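PDB 5CPC: secreted effector protein SopD from Salmonella typhimurium, which acts as a type III secreted virulence effector that alters host cell physiology and cooperates with SopB in membrane fission and macropinosome formation during invasion. Local coordinates for residues K212-C217 and H282-F287. Sequence-based numbering, arbitrary orientation.
Sequences KSMLAC and HAKKMF
The contact sits at a helix-to-helix junction on the surface of SopD, where M214 of helix 209-215 meets K284, the N-cap residue of helix 285-298, and F287 in the first turn of that helix. K284 leaves helical phi/psi (-117/20°), and F287 N bonds back to K284 O (2.9 Å) at the N-terminal end of helix 285-298. The CG of M214 stands anti to the backbone N (chi1 -171°), and bends at chi2 and chi3 then fold the thioether over the junction. M214 SD lies 3.6 Å from K284 CD, so the lysine contributes its aliphatic shaft. M214 CE rests 3.7 Å from F287 CB. M214 CE is also 4.0 Å from F287 CG, approaching the ring obliquely near its root; the rest of the ring leads away from helix 209-215. Farther along, C217 SG is a looser neighbour of K284 CE at 4.4 Å. M214 also touches I288 and I291, and C217 touches I288, which extends the apolar seam along helix 285-298. With 193 Å² buried in total, this is modest van der Waals packing of a short helix against the N-terminal end of a longer one at the surface of SopD.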
ATOM      1  N   LYS A 212      11.064 -25.710   6.420  1.00 40.56           N
ATOM      2  CA  LYS A 212      11.705 -24.486   6.061  1.00 40.55           C
ATOM      3  C   LYS A 212      11.847 -24.360   4.563  1.00 42.44           C
ATOM      4  O   LYS A 212      11.665 -23.249   4.020  1.00 42.27           O
ATOM      5  CB  LYS A 212      13.054 -24.379   6.737  1.00 41.47           C
ATOM      6  CG  LYS A 212      13.020 -24.291   8.227  1.00 40.70           C
ATOM      7  CD  LYS A 212      14.473 -24.207   8.784  1.00 46.27           C
ATOM      8  CE  LYS A 212      14.428 -24.356  10.311  1.00 47.60           C
ATOM      9  NZ  LYS A 212      15.770 -24.369  10.898  1.00 53.51           N
ATOM     10  N   SER A 213      12.183 -25.460   3.884  1.00 42.78           N
ATOM     11  CA  SER A 213      12.119 -25.462   2.417  1.00 45.62           C
ATOM     12  C   SER A 213      10.739 -25.120   1.839  1.00 43.91           C
ATOM     13  O   SER A 213      10.654 -24.349   0.926  1.00 43.47           O
ATOM     14  CB  SER A 213      12.519 -26.827   1.840  1.00 46.74           C
ATOM     15  OG  SER A 213      13.919 -27.003   1.921  1.00 53.08           O
ATOM     16  N   MET A 214       9.696 -25.772   2.334  1.00 43.14           N
ATOM     17  CA  MET A 214       8.321 -25.469   1.902  1.00 43.26           C
ATOM     18  C   MET A 214       8.005 -23.963   2.074  1.00 42.77           C
ATOM     19  O   MET A 214       7.326 -23.395   1.211  1.00 44.90           O
ATOM     20  CB  MET A 214       7.318 -26.323   2.701  1.00 41.05           C
ATOM     21  CG  MET A 214       5.858 -26.262   2.198  1.00 40.40           C
ATOM     22  SD  MET A 214       5.643 -26.424   0.411  1.00 47.22           S
ATOM     23  CE  MET A 214       5.683 -28.224   0.261  1.00 47.96           C
ATOM     24  N   LEU A 215       8.518 -23.327   3.141  1.00 42.10           N
ATOM     25  CA  LEU A 215       8.312 -21.879   3.365  1.00 43.09           C
ATOM     26  C   LEU A 215       9.130 -20.905   2.471  1.00 44.59           C
ATOM     27  O   LEU A 215       8.869 -19.700   2.448  1.00 44.19           O
ATOM     28  CB  LEU A 215       8.577 -21.483   4.826  1.00 41.48           C
ATOM     29  CG  LEU A 215       7.678 -22.010   5.927  1.00 42.12           C
ATOM     30  CD1 LEU A 215       7.969 -21.331   7.312  1.00 39.62           C
ATOM     31  CD2 LEU A 215       6.219 -21.884   5.580  1.00 41.84           C
ATOM     32  N   ALA A 216      10.154 -21.408   1.813  1.00 46.59           N
ATOM     33  CA  ALA A 216      11.121 -20.561   1.129  1.00 50.10           C
ATOM     34  C   ALA A 216      10.432 -19.584   0.135  1.00 50.82           C
ATOM     35  O   ALA A 216      10.756 -18.401   0.059  1.00 50.39           O
ATOM     36  CB  ALA A 216      12.172 -21.467   0.409  1.00 51.49           C
ATOM     37  N   CYS A 217       9.405 -20.091  -0.543  1.00 51.20           N
ATOM     38  CA  CYS A 217       8.719 -19.378  -1.537  1.00 53.27           C
ATOM     39  C   CYS A 217       7.915 -18.151  -1.080  1.00 53.35           C
ATOM     40  O   CYS A 217       7.656 -17.281  -1.891  1.00 51.57           O
ATOM     41  CB  CYS A 217       7.828 -20.354  -2.279  1.00 54.26           C
ATOM     42  SG  CYS A 217       6.294 -20.780  -1.434  1.00 58.72           S
ATOM     43  N   HIS A 282      -0.126 -19.704  -3.242  1.00 48.10           N
ATOM     44  CA  HIS A 282      -1.411 -20.306  -3.562  1.00 50.01           C
ATOM     45  C   HIS A 282      -1.352 -21.683  -4.195  1.00 50.11           C
ATOM     46  O   HIS A 282      -2.235 -22.524  -3.958  1.00 49.85           O
ATOM     47  CB  HIS A 282      -2.294 -19.338  -4.423  1.00 51.34           C
ATOM     48  CG  HIS A 282      -2.760 -18.156  -3.642  1.00 55.73           C
ATOM     49  ND1 HIS A 282      -2.318 -16.877  -3.890  1.00 56.99           N
ATOM     50  CD2 HIS A 282      -3.505 -18.082  -2.508  1.00 59.37           C
ATOM     51  CE1 HIS A 282      -2.844 -16.053  -3.002  1.00 57.51           C
ATOM     52  NE2 HIS A 282      -3.566 -16.758  -2.148  1.00 57.39           N
ATOM     53  N   ALA A 283      -0.363 -21.926  -5.044  1.00 50.39           N
ATOM     54  CA  ALA A 283      -0.223 -23.290  -5.556  1.00 51.82           C
ATOM     55  C   ALA A 283       0.012 -24.301  -4.377  1.00 51.08           C
ATOM     56  O   ALA A 283      -0.491 -25.412  -4.409  1.00 51.35           O
ATOM     57  CB  ALA A 283       0.882 -23.358  -6.614  1.00 52.53           C
ATOM     58  N   LYS A 284       0.692 -23.877  -3.303  1.00 49.02           N
ATOM     59  CA  LYS A 284       1.116 -24.807  -2.264  1.00 48.58           C
ATOM     60  C   LYS A 284       0.455 -24.489  -0.901  1.00 47.71           C
ATOM     61  O   LYS A 284       0.921 -24.932   0.141  1.00 45.39           O
ATOM     62  CB  LYS A 284       2.619 -24.752  -2.082  1.00 47.98           C
ATOM     63  CG  LYS A 284       3.383 -24.984  -3.357  1.00 52.12           C
ATOM     64  CD  LYS A 284       4.597 -25.724  -3.007  1.00 54.28           C
ATOM     65  CE  LYS A 284       5.796 -24.854  -3.066  1.00 55.06           C
ATOM     66  NZ  LYS A 284       6.365 -25.245  -4.399  1.00 62.26           N
ATOM     67  N   LYS A 285      -0.649 -23.759  -0.957  1.00 47.96           N
ATOM     68  CA  LYS A 285      -1.305 -23.233   0.215  1.00 47.75           C
ATOM     69  C   LYS A 285      -1.627 -24.330   1.233  1.00 47.37           C
ATOM     70  O   LYS A 285      -1.456 -24.140   2.415  1.00 44.92           O
ATOM     71  CB  LYS A 285      -2.613 -22.546  -0.231  1.00 48.24           C
ATOM     72  CG  LYS A 285      -3.119 -21.515   0.770  1.00 48.92           C
ATOM     73  CD  LYS A 285      -4.445 -20.817   0.249  1.00 53.29           C
ATOM     74  CE  LYS A 285      -5.444 -20.617   1.412  1.00 52.94           C
ATOM     75  NZ  LYS A 285      -4.781 -19.661   2.342  1.00 49.31           N
ATOM     76  N   MET A 286      -2.113 -25.469   0.769  1.00 49.28           N
ATOM     77  CA  MET A 286      -2.503 -26.499   1.724  1.00 51.16           C
ATOM     78  C   MET A 286      -1.319 -27.146   2.477  1.00 50.51           C
ATOM     79  O   MET A 286      -1.583 -27.846   3.490  1.00 50.58           O
ATOM     80  CB  MET A 286      -3.391 -27.565   1.104  1.00 53.48           C
ATOM     81  CG  MET A 286      -2.770 -28.337  -0.102  1.00 62.19           C
ATOM     82  SD  MET A 286      -3.360 -30.064  -0.337  1.00 79.84           S
ATOM     83  CE  MET A 286      -3.097 -30.362  -2.123  1.00 79.11           C
ATOM     84  N   PHE A 287      -0.071 -26.938   2.010  1.00 47.52           N
ATOM     85  CA  PHE A 287       1.149 -27.430   2.724  1.00 45.61           C
ATOM     86  C   PHE A 287       1.645 -26.321   3.593  1.00 43.00           C
ATOM     87  O   PHE A 287       1.907 -26.512   4.798  1.00 43.23           O
ATOM     88  CB  PHE A 287       2.259 -27.887   1.736  1.00 45.38           C
ATOM     89  CG  PHE A 287       1.828 -29.075   0.882  1.00 47.96           C
ATOM     90  CD1 PHE A 287       1.612 -30.313   1.460  1.00 48.66           C
ATOM     91  CD2 PHE A 287       1.573 -28.925  -0.481  1.00 48.48           C
ATOM     92  CE1 PHE A 287       1.128 -31.398   0.677  1.00 53.51           C
ATOM     93  CE2 PHE A 287       1.082 -30.001  -1.287  1.00 50.32           C
ATOM     94  CZ  PHE A 287       0.865 -31.219  -0.720  1.00 50.95           C
TER